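Local coordinates for nuclear inclusion protein A (Tobacco vein mottling virus, PDB 3MMG) that probably cleaves peptide bonds as a 3C-type cysteine protease of the chymotrypsin-like PA clan, one of the polyprotein-processing enzymes of a potyvirus, at residues L4-R9 with S157-N162; K106-M111 with S128-H133; L98-P103 with V180-K185. The protein carries 3 engineered substitutions. One frame throughout, in Å; residues are numbered along the deposited sequence.

Contact 1 (L4-R9 with S157-N162); sequences LLKGVR and SIIDGN
R9 lays its guanidinium group over the turn that runs from S157 to N162, one face resting on the backbone. G161 N sits 3.5 Å from R9 NH1 on that face, offset toward the rim of the group; both atoms are donors, so this is face packing on the peptide and not a hydrogen bond. R9 NH2 comes within 3.2 Å of I159 O, but the angle is too poor for a hydrogen bond. The side chain leaves with CG opposite the backbone N (chi1 171°) and runs straight until it bends at chi3 (-71°), which turns the guanidinium down onto the turn. Its one polar link across the contact goes through water 1, which accepts from R9 NE at 2.9 Å and donates to I158 O at 2.6 Å.

The turn joins strands 154-157 and 163-171, neighbours in the six-stranded antiparallel barrel of this chymotrypsin-like fold, and the N-terminal arm before helix 12-15 lies across it. An ST turn, I159 N to S157 OG, and an Asx turn, N162 N to D160 OD1, shape the backbone under R9; in the second, the N-H meets the oxygen from above the carboxylate plane. S157 OG also bonds to D107, and the other oxygen of D160 is engaged by R101 in a salt bridge.

K6, earlier in the arm, adds an aliphatic contact. Its CG lies 3.7 Å from I158 CD1, the two side chains crossing at a slant, and its CE reaches 4.0 Å from I159 CD1. I158 holds CG1 between its backbone N and carbonyl carbon (chi1 49°), which lifts CD1 to the lysine stem. I159 starts off away from the arm, yet its CD1 turns back toward K6 CE.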
loop_
_atom_site.group_PDB
_atom_site.type_symbol
_atom_site.label_atom_id
_atom_site.label_comp_id
_atom_site.label_asym_id
_atom_site.label_seq_id
_atom_site.Cartn_x
_atom_site.Cartn_y
_atom_site.Cartn_z
ATOM N N LEU A 4 -14.538 -13.246 22.454
ATOM C CA LEU A 4 -13.447 -12.300 22.322
ATOM C C LEU A 4 -13.039 -11.997 20.877
ATOM O O LEU A 4 -12.880 -10.823 20.497
ATOM C CB LEU A 4 -12.243 -12.845 23.127
ATOM C CG LEU A 4 -10.967 -12.008 23.028
ATOM C CD1 LEU A 4 -11.189 -10.580 23.525
ATOM C CD2 LEU A 4 -9.824 -12.689 23.785
ATOM N N LEU A 5 -12.849 -13.053 20.080
ATOM C CA LEU A 5 -12.339 -12.925 18.722
ATOM C C LEU A 5 -13.472 -12.872 17.695
ATOM O O LEU A 5 -14.532 -13.528 17.854
ATOM C CB LEU A 5 -11.425 -14.107 18.408
ATOM C CG LEU A 5 -10.332 -14.254 19.463
ATOM C CD1 LEU A 5 -9.646 -15.609 19.393
ATOM C CD2 LEU A 5 -9.312 -13.094 19.347
ATOM N N LYS A 6 -13.240 -12.104 16.626
ATOM C CA LYS A 6 -14.237 -11.908 15.587
ATOM C C LYS A 6 -14.390 -13.177 14.747
ATOM O O LYS A 6 -13.434 -13.929 14.555
ATOM C CB LYS A 6 -13.814 -10.763 14.677
ATOM C CG LYS A 6 -13.831 -9.380 15.361
ATOM C CD LYS A 6 -15.221 -9.036 15.858
ATOM C CE LYS A 6 -15.364 -7.518 15.955
ATOM N NZ LYS A 6 -16.802 -7.115 16.126
ATOM N N GLY A 7 -15.604 -13.369 14.241
ATOM C CA GLY A 7 -15.954 -14.526 13.411
ATOM C C GLY A 7 -15.476 -14.405 11.981
ATOM O O GLY A 7 -14.731 -13.484 11.613
ATOM N N VAL A 8 -15.927 -15.341 11.158
ATOM C CA VAL A 8 -15.527 -15.368 9.732
ATOM C C VAL A 8 -15.861 -14.064 8.975
ATOM O O VAL A 8 -16.932 -13.481 9.170
ATOM C CB VAL A 8 -16.119 -16.628 9.012
ATOM C CG1 VAL A 8 -15.586 -17.919 9.703
ATOM C CG2 VAL A 8 -17.673 -16.624 8.981
ATOM N N ARG A 9 -14.907 -13.600 8.166
ATOM C CA ARG A 9 -15.038 -12.367 7.358
ATOM C C ARG A 9 -14.584 -12.632 5.935
ATOM O O ARG A 9 -13.685 -13.443 5.721
ATOM C CB ARG A 9 -14.186 -11.226 7.979
ATOM C CG ARG A 9 -14.057 -9.932 7.131
ATOM C CD ARG A 9 -13.490 -8.734 7.925
ATOM N NE ARG A 9 -14.431 -8.215 8.913
ATOM C CZ ARG A 9 -15.500 -7.467 8.642
ATOM N NH1 ARG A 9 -15.797 -7.109 7.396
ATOM N NH2 ARG A 9 -16.295 -7.080 9.638
ATOM N N SER A 157 -9.133 -3.670 8.735
ATOM C CA SER A 157 -9.745 -3.796 10.065
ATOM C C SER A 157 -10.665 -5.027 10.160
ATOM O O SER A 157 -11.476 -5.278 9.270
ATOM C CB SER A 157 -10.615 -2.562 10.342
ATOM O OG SER A 157 -11.359 -2.773 11.543
ATOM N N ILE A 158 -10.541 -5.786 11.240
ATOM C CA ILE A 158 -11.490 -6.874 11.475
ATOM C C ILE A 158 -12.774 -6.383 12.158
ATOM O O ILE A 158 -13.710 -7.177 12.401
ATOM C CB ILE A 158 -10.840 -8.057 12.246
ATOM C CG1 ILE A 158 -10.075 -7.579 13.494
ATOM C CG2 ILE A 158 -9.898 -8.791 11.346
ATOM C CD1 ILE A 158 -10.917 -7.177 14.702
ATOM N N ILE A 159 -12.848 -5.083 12.455
ATOM C CA ILE A 159 -14.101 -4.490 12.960
ATOM C C ILE A 159 -15.118 -4.313 11.822
ATOM O O ILE A 159 -16.260 -4.767 11.912
ATOM C CB ILE A 159 -13.859 -3.120 13.660
ATOM C CG1 ILE A 159 -12.775 -3.210 14.760
ATOM C CG2 ILE A 159 -15.174 -2.568 14.219
ATOM C CD1 ILE A 159 -13.069 -4.211 15.879
ATOM N N ASP A 160 -14.691 -3.665 10.739
ATOM C CA ASP A 160 -15.611 -3.302 9.655
ATOM C C ASP A 160 -15.078 -3.573 8.240
ATOM O O ASP A 160 -15.717 -3.177 7.242
ATOM C CB ASP A 160 -16.002 -1.824 9.803
ATOM C CG ASP A 160 -14.813 -0.873 9.645
ATOM O OD1 ASP A 160 -13.667 -1.336 9.378
ATOM O OD2 ASP A 160 -15.025 0.344 9.841
ATOM N N GLY A 161 -13.933 -4.261 8.137
ATOM C CA GLY A 161 -13.344 -4.568 6.823
ATOM C C GLY A 161 -12.812 -3.391 6.008
ATOM O O GLY A 161 -12.468 -3.554 4.846
ATOM N N ASN A 162 -12.719 -2.210 6.612
ATOM C CA ASN A 162 -12.116 -1.064 5.933
ATOM C C ASN A 162 -10.600 -1.241 5.811
ATOM O O ASN A 162 -9.965 -1.858 6.670
ATOM C CB ASN A 162 -12.380 0.231 6.689
ATOM C CG ASN A 162 -13.820 0.756 6.530
ATOM O OD1 ASN A 162 -14.795 0.020 6.220
ATOM N ND2 ASN A 162 -13.956 2.052 6.761
HETATM O O HOH W 1 -14.275 -9.571 11.456
#

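Contact 2 (K106-M111 with S128-H133)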
loop_
_atom_site.group_PDB
_atom_site.type_symbol
_atom_site.label_atom_id
_atom_site.label_comp_id
_atom_site.label_asym_id
_atom_site.label_seq_id
_atom_site.Cartn_x
_atom_site.Cartn_y
_atom_site.Cartn_z
ATOM N N LYS A 106 -9.317 1.040 18.701
ATOM C CA LYS A 106 -10.233 -0.100 18.766
ATOM C C LYS A 106 -9.832 -1.200 17.769
ATOM O O LYS A 106 -10.118 -2.380 17.973
ATOM C CB LYS A 106 -11.668 0.358 18.483
ATOM C CG LYS A 106 -12.738 -0.757 18.576
ATOM C CD LYS A 106 -14.173 -0.208 18.385
ATOM C CE LYS A 106 -15.123 -1.357 18.051
ATOM N NZ LYS A 106 -16.545 -0.931 18.242
ATOM N N ASP A 107 -9.179 -0.802 16.687
ATOM C CA ASP A 107 -8.944 -1.728 15.585
ATOM C C ASP A 107 -7.921 -2.810 15.855
ATOM O O ASP A 107 -6.914 -2.588 16.536
ATOM C CB ASP A 107 -8.440 -0.944 14.384
ATOM C CG ASP A 107 -9.556 -0.226 13.662
ATOM O OD1 ASP A 107 -10.593 -0.871 13.364
ATOM O OD2 ASP A 107 -9.394 0.983 13.429
ATOM N N ARG A 108 -8.159 -3.961 15.251
ATOM C CA ARG A 108 -7.099 -4.928 15.033
ATOM C C ARG A 108 -7.106 -5.174 13.526
ATOM O O ARG A 108 -8.139 -4.987 12.861
ATOM C CB ARG A 108 -7.392 -6.225 15.792
ATOM C CG ARG A 108 -7.542 -5.966 17.307
ATOM C CD ARG A 108 -7.604 -7.250 18.098
ATOM N NE ARG A 108 -8.831 -8.022 17.868
ATOM C CZ ARG A 108 -9.966 -7.840 18.547
ATOM N NH1 ARG A 108 -10.045 -6.880 19.467
ATOM N NH2 ARG A 108 -11.030 -8.608 18.311
ATOM N N VAL A 109 -5.954 -5.573 12.993
ATOM C CA VAL A 109 -5.815 -5.659 11.527
ATOM C C VAL A 109 -5.320 -7.017 11.041
ATOM O O VAL A 109 -4.556 -7.701 11.739
ATOM C CB VAL A 109 -4.872 -4.553 10.940
ATOM C CG1 VAL A 109 -5.453 -3.149 11.163
ATOM C CG2 VAL A 109 -3.454 -4.676 11.520
ATOM N N CYS A 110 -5.799 -7.416 9.852
ATOM C CA CYS A 110 -5.219 -8.543 9.074
ATOM C C CYS A 110 -4.591 -8.039 7.790
ATOM O O CYS A 110 -5.159 -7.159 7.128
ATOM C CB CYS A 110 -6.287 -9.557 8.660
ATOM S SG CYS A 110 -7.043 -10.471 9.977
ATOM N N MET A 111 -3.461 -8.629 7.391
ATOM C CA MET A 111 -2.881 -8.290 6.108
ATOM C C MET A 111 -3.575 -9.145 5.064
ATOM O O MET A 111 -3.822 -10.343 5.279
ATOM C CB MET A 111 -1.373 -8.511 6.141
ATOM C CG MET A 111 -0.684 -7.999 4.873
ATOM S SD MET A 111 1.122 -8.100 5.025
ATOM C CE MET A 111 1.436 -7.002 6.399
ATOM N N SER A 128 -4.585 -11.852 12.693
ATOM C CA SER A 128 -4.891 -10.457 13.048
ATOM C C SER A 128 -3.869 -9.953 14.057
ATOM O O SER A 128 -3.325 -10.732 14.849
ATOM C CB SER A 128 -6.305 -10.288 13.630
ATOM O OG SER A 128 -6.422 -10.889 14.907
ATOM N N SER A 129 -3.656 -8.643 14.057
ATOM C CA SER A 129 -2.682 -8.034 14.953
ATOM C C SER A 129 -3.233 -6.815 15.668
ATOM O O SER A 129 -4.014 -6.048 15.117
ATOM C CB SER A 129 -1.454 -7.593 14.156
ATOM O OG SER A 129 -0.467 -6.980 14.990
ATOM N N HIS A 130 -2.777 -6.638 16.901
ATOM C CA HIS A 130 -2.975 -5.386 17.599
ATOM C C HIS A 130 -2.109 -4.349 16.912
ATOM O O HIS A 130 -1.152 -4.708 16.199
ATOM C CB HIS A 130 -2.579 -5.539 19.077
ATOM C CG HIS A 130 -3.195 -6.742 19.705
ATOM N ND1 HIS A 130 -4.560 -6.869 19.880
ATOM C CD2 HIS A 130 -2.649 -7.896 20.154
ATOM C CE1 HIS A 130 -4.825 -8.039 20.429
ATOM N NE2 HIS A 130 -3.686 -8.695 20.579
ATOM N N ILE A 131 -2.456 -3.077 17.112
ATOM C CA ILE A 131 -1.690 -1.972 16.487
ATOM C C ILE A 131 -1.369 -0.891 17.492
ATOM O O ILE A 131 -2.078 -0.751 18.504
ATOM C CB ILE A 131 -2.415 -1.392 15.270
ATOM C CG1 ILE A 131 -3.798 -0.833 15.651
ATOM C CG2 ILE A 131 -2.635 -2.529 14.225
ATOM C CD1 ILE A 131 -4.517 -0.053 14.519
ATOM N N VAL A 132 -0.281 -0.161 17.232
ATOM C CA VAL A 132 0.134 0.926 18.133
ATOM C C VAL A 132 0.685 2.064 17.287
ATOM O O VAL A 132 1.622 1.849 16.515
ATOM C CB VAL A 132 1.227 0.464 19.140
ATOM C CG1 VAL A 132 1.668 1.656 20.044
ATOM C CG2 VAL A 132 0.774 -0.717 19.982
ATOM N N HIS A 133 0.118 3.258 17.467
ATOM C CA HIS A 133 0.505 4.418 16.684
ATOM C C HIS A 133 1.887 4.919 17.083
ATOM O O HIS A 133 2.216 4.978 18.284
ATOM C CB HIS A 133 -0.539 5.524 16.876
ATOM C CG HIS A 133 -0.208 6.790 16.160
ATOM N ND1 HIS A 133 -0.102 6.866 14.787
ATOM C CD2 HIS A 133 0.070 8.033 16.632
ATOM C CE1 HIS A 133 0.207 8.111 14.444
ATOM N NE2 HIS A 133 0.304 8.837 15.543
HETATM O O HOH W 2 -4.902 -2.583 18.384
#
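The side chains of H130 and R108 run side by side, pointing the same way, with imidazole and guanidinium planes 66° apart and not stacked. What meets the imidazole is the aliphatic part of the arginine: R108 CD approaches H130 ND1 to 3.5 Å, at a slant to the ring. The bend of R108 at chi3 (-69°) leads the guanidinium away from the ring, R108 NE lying 4.9 Å from H130 ND1.

The two segments form the open end of the beta hairpin of strands 109-116 and 121-133, part of the antiparallel barrel of a chymotrypsin-like protease fold. V109 and S129 make an antiparallel hydrogen-bonded pair: V109 N donates to S129 O at 2.9 Å, and S129 N returns a bond to V109 O at 2.7 Å. The same V109 O also receives a CA-H...O contact from S128. At D107 and I131 the chains have parted, and water 2 bridges the gap, lying 2.7 Å from D107 O and accepting from I131 N at 2.8 Å.

The V109 and I131 side chains cross at about a right angle, branch against branch, with V109 CG2 3.5 Å from I131 CG2. L155 and L164 also pack on V109, and W140 on I131. The other branch of I131, CG1, packs against D107 O, while CD1 touches D107 CB. S129 OG, which also bonds to W143 N, takes part too: it donates at 2.7 Å to H130 O, meeting a lone pair in the carbonyl plane.

Contact 3 (L98-P103 with V180-K185). With FMT (formic acid), chain E.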
loop_
_atom_site.group_PDB
_atom_site.type_symbol
_atom_site.label_atom_id
_atom_site.label_comp_id
_atom_site.label_asym_id
_atom_site.label_seq_id
_atom_site.Cartn_x
_atom_site.Cartn_y
_atom_site.Cartn_z
ATOM N N LEU A 98 -14.129 -0.164 -2.602
ATOM C CA LEU A 98 -13.367 -0.339 -1.346
ATOM C C LEU A 98 -13.532 0.888 -0.449
ATOM O O LEU A 98 -13.601 2.014 -0.939
ATOM C CB LEU A 98 -11.880 -0.541 -1.616
ATOM C CG LEU A 98 -11.385 -1.729 -2.431
ATOM C CD1 LEU A 98 -9.886 -1.490 -2.737
ATOM C CD2 LEU A 98 -11.619 -3.035 -1.724
ATOM N N LYS A 99 -13.581 0.658 0.871
ATOM C CA LYS A 99 -13.584 1.749 1.855
ATOM C C LYS A 99 -12.233 1.860 2.562
ATOM O O LYS A 99 -11.642 0.831 2.940
ATOM C CB LYS A 99 -14.680 1.546 2.909
ATOM C CG LYS A 99 -16.097 1.429 2.322
ATOM C CD LYS A 99 -16.568 2.695 1.676
ATOM C CE LYS A 99 -17.987 2.513 1.148
ATOM N NZ LYS A 99 -18.050 2.778 -0.332
ATOM N N PHE A 100 -11.791 3.101 2.757
ATOM C CA PHE A 100 -10.533 3.453 3.431
ATOM C C PHE A 100 -10.846 4.352 4.616
ATOM O O PHE A 100 -11.645 5.277 4.498
ATOM C CB PHE A 100 -9.556 4.223 2.510
ATOM C CG PHE A 100 -9.187 3.489 1.232
ATOM C CD1 PHE A 100 -10.058 3.486 0.133
ATOM C CD2 PHE A 100 -7.975 2.809 1.127
ATOM C CE1 PHE A 100 -9.734 2.799 -1.053
ATOM C CE2 PHE A 100 -7.629 2.128 -0.069
ATOM C CZ PHE A 100 -8.505 2.133 -1.156
ATOM N N ARG A 101 -10.176 4.131 5.739
ATOM C CA ARG A 101 -10.282 5.101 6.843
ATOM C C ARG A 101 -9.046 5.051 7.709
ATOM O O ARG A 101 -8.230 4.176 7.582
ATOM C CB ARG A 101 -11.526 4.852 7.676
ATOM C CG ARG A 101 -11.531 3.574 8.447
ATOM C CD ARG A 101 -12.677 3.483 9.460
ATOM N NE ARG A 101 -12.741 2.113 9.981
ATOM C CZ ARG A 101 -11.994 1.629 10.985
ATOM N NH1 ARG A 101 -11.102 2.393 11.631
ATOM N NH2 ARG A 101 -12.135 0.362 11.342
ATOM N N GLN A 102 -8.928 6.004 8.617
ATOM C CA GLN A 102 -7.810 5.982 9.547
ATOM C C GLN A 102 -8.061 4.897 10.618
ATOM O O GLN A 102 -9.205 4.698 11.058
ATOM C CB GLN A 102 -7.727 7.313 10.275
ATOM C CG GLN A 102 -7.295 8.502 9.451
ATOM C CD GLN A 102 -7.095 9.702 10.365
ATOM O OE1 GLN A 102 -8.064 10.245 10.898
ATOM N NE2 GLN A 102 -5.848 10.083 10.585
ATOM N N PRO A 103 -6.996 4.270 11.117
ATOM C CA PRO A 103 -7.151 3.322 12.222
ATOM C C PRO A 103 -7.476 4.040 13.518
ATOM O O PRO A 103 -7.198 5.240 13.661
ATOM C CB PRO A 103 -5.762 2.682 12.381
ATOM C CG PRO A 103 -4.872 3.281 11.322
ATOM C CD PRO A 103 -5.587 4.463 10.721
ATOM N N VAL A 180 1.660 2.185 7.053
ATOM C CA VAL A 180 1.362 3.634 6.941
ATOM C C VAL A 180 -0.140 3.764 6.778
ATOM O O VAL A 180 -0.716 3.085 5.934
ATOM C CB VAL A 180 2.092 4.342 5.751
ATOM C CG1 VAL A 180 1.937 3.529 4.429
ATOM C CG2 VAL A 180 1.618 5.807 5.592
ATOM N N GLU A 181 -0.759 4.634 7.583
ATOM C CA GLU A 181 -2.209 4.776 7.590
ATOM C C GLU A 181 -2.694 5.659 6.463
ATOM O O GLU A 181 -2.013 6.606 6.077
ATOM C CB GLU A 181 -2.677 5.379 8.927
ATOM C CG GLU A 181 -2.111 6.775 9.183
ATOM C CD GLU A 181 -2.966 7.628 10.099
ATOM O OE1 GLU A 181 -3.210 7.235 11.245
ATOM O OE2 GLU A 181 -3.379 8.716 9.661
ATOM N N PHE A 182 -3.889 5.354 5.958
ATOM C CA PHE A 182 -4.620 6.295 5.114
ATOM C C PHE A 182 -5.092 7.469 5.943
ATOM O O PHE A 182 -5.390 7.304 7.130
ATOM C CB PHE A 182 -5.793 5.594 4.405
ATOM C CG PHE A 182 -5.309 4.698 3.314
ATOM C CD1 PHE A 182 -5.068 3.349 3.568
ATOM C CD2 PHE A 182 -4.934 5.231 2.090
ATOM C CE1 PHE A 182 -4.530 2.523 2.596
ATOM C CE2 PHE A 182 -4.379 4.403 1.090
ATOM C CZ PHE A 182 -4.169 3.053 1.352
ATOM N N PRO A 183 -5.153 8.654 5.329
ATOM C CA PRO A 183 -5.702 9.827 5.988
ATOM C C PRO A 183 -7.238 9.851 5.936
ATOM O O PRO A 183 -7.866 9.051 5.236
ATOM C CB PRO A 183 -5.141 10.969 5.143
ATOM C CG PRO A 183 -5.125 10.401 3.759
ATOM C CD PRO A 183 -4.644 8.978 3.979
ATOM N N GLU A 184 -7.826 10.772 6.697
ATOM C CA GLU A 184 -9.265 11.003 6.681
ATOM C C GLU A 184 -9.693 11.429 5.279
ATOM O O GLU A 184 -8.946 12.137 4.603
ATOM C CB GLU A 184 -9.604 12.134 7.651
ATOM C CG GLU A 184 -11.057 12.162 8.141
ATOM C CD GLU A 184 -11.349 13.355 9.066
ATOM O OE1 GLU A 184 -10.408 14.105 9.430
ATOM O OE2 GLU A 184 -12.532 13.550 9.422
ATOM N N LYS A 185 -10.885 10.990 4.866
ATOM C CA LYS A 185 -11.515 11.388 3.592
ATOM C C LYS A 185 -10.589 11.134 2.401
ATOM O O LYS A 185 -10.479 11.959 1.476
ATOM C CB LYS A 185 -11.934 12.861 3.668
ATOM C CG LYS A 185 -13.033 13.079 4.690
ATOM C CD LYS A 185 -13.416 14.528 4.832
ATOM C CE LYS A 185 -14.463 14.674 5.932
ATOM N NZ LYS A 185 -14.534 16.085 6.427
HETATM C C FMT E . -14.877 4.700 -1.110
HETATM O O1 FMT E . -15.461 3.975 -1.928
HETATM O O2 FMT E . -15.421 5.552 -0.390
HETATM O O HOH W 3 -10.252 7.832 4.397
#
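E181 OE2 is gripped twice: Q102 NE2 donates to it at 3.0 Å with a nearly straight N-H, and R80 adds a salt bridge. The amide proton points along its own plane and meets the oxygen on the syn side, although amide and carboxylate stand almost perpendicular (88°). W140 binds the other oxygen, E181 OE1. With CG placed between N and the carbonyl carbon (chi1 61°), the glutamate carries its head out to the Q102 amide, while P103 CD presses on E181 CB at 3.5 Å.

Elsewhere in the contact F100 and F182 form a T-shaped (edge-to-face) stack: F100 CD2 lies over the centre of the F182 ring, 3.6 Å above its plane, with planes at 64°. F186 of the following helix meets both rings, and I42 of the N-terminal barrel also touches them. Water 3 donates to F100 O and P183 O, tying the two backbones together.

F182 O, covered by Q102 CG at 3.2 Å, is buried without a polar partner in the model. The three partners of the E181 carboxylate, one of them the positive R80, probably keep it ionised.

From the N terminus, the arm 4-9 closes the longest loop when it meets the turn 157-162 in contact 1. Within that loop lies contact 2, a short hairpin closure between 106-111 and 128-133. Contact 3 starts there too, at 98-103, but ends beyond 162 at 180-185, so it crosses contact 1 while enclosing contact 2. R101 of contact 3 joins all three, with salt bridges to D107 of contact 2 and D160 of contact 1; S157 OG also bonds to D107 OD1. Together they tie the N-terminal arm, the linker between the two barrels and the strands of the second barrel.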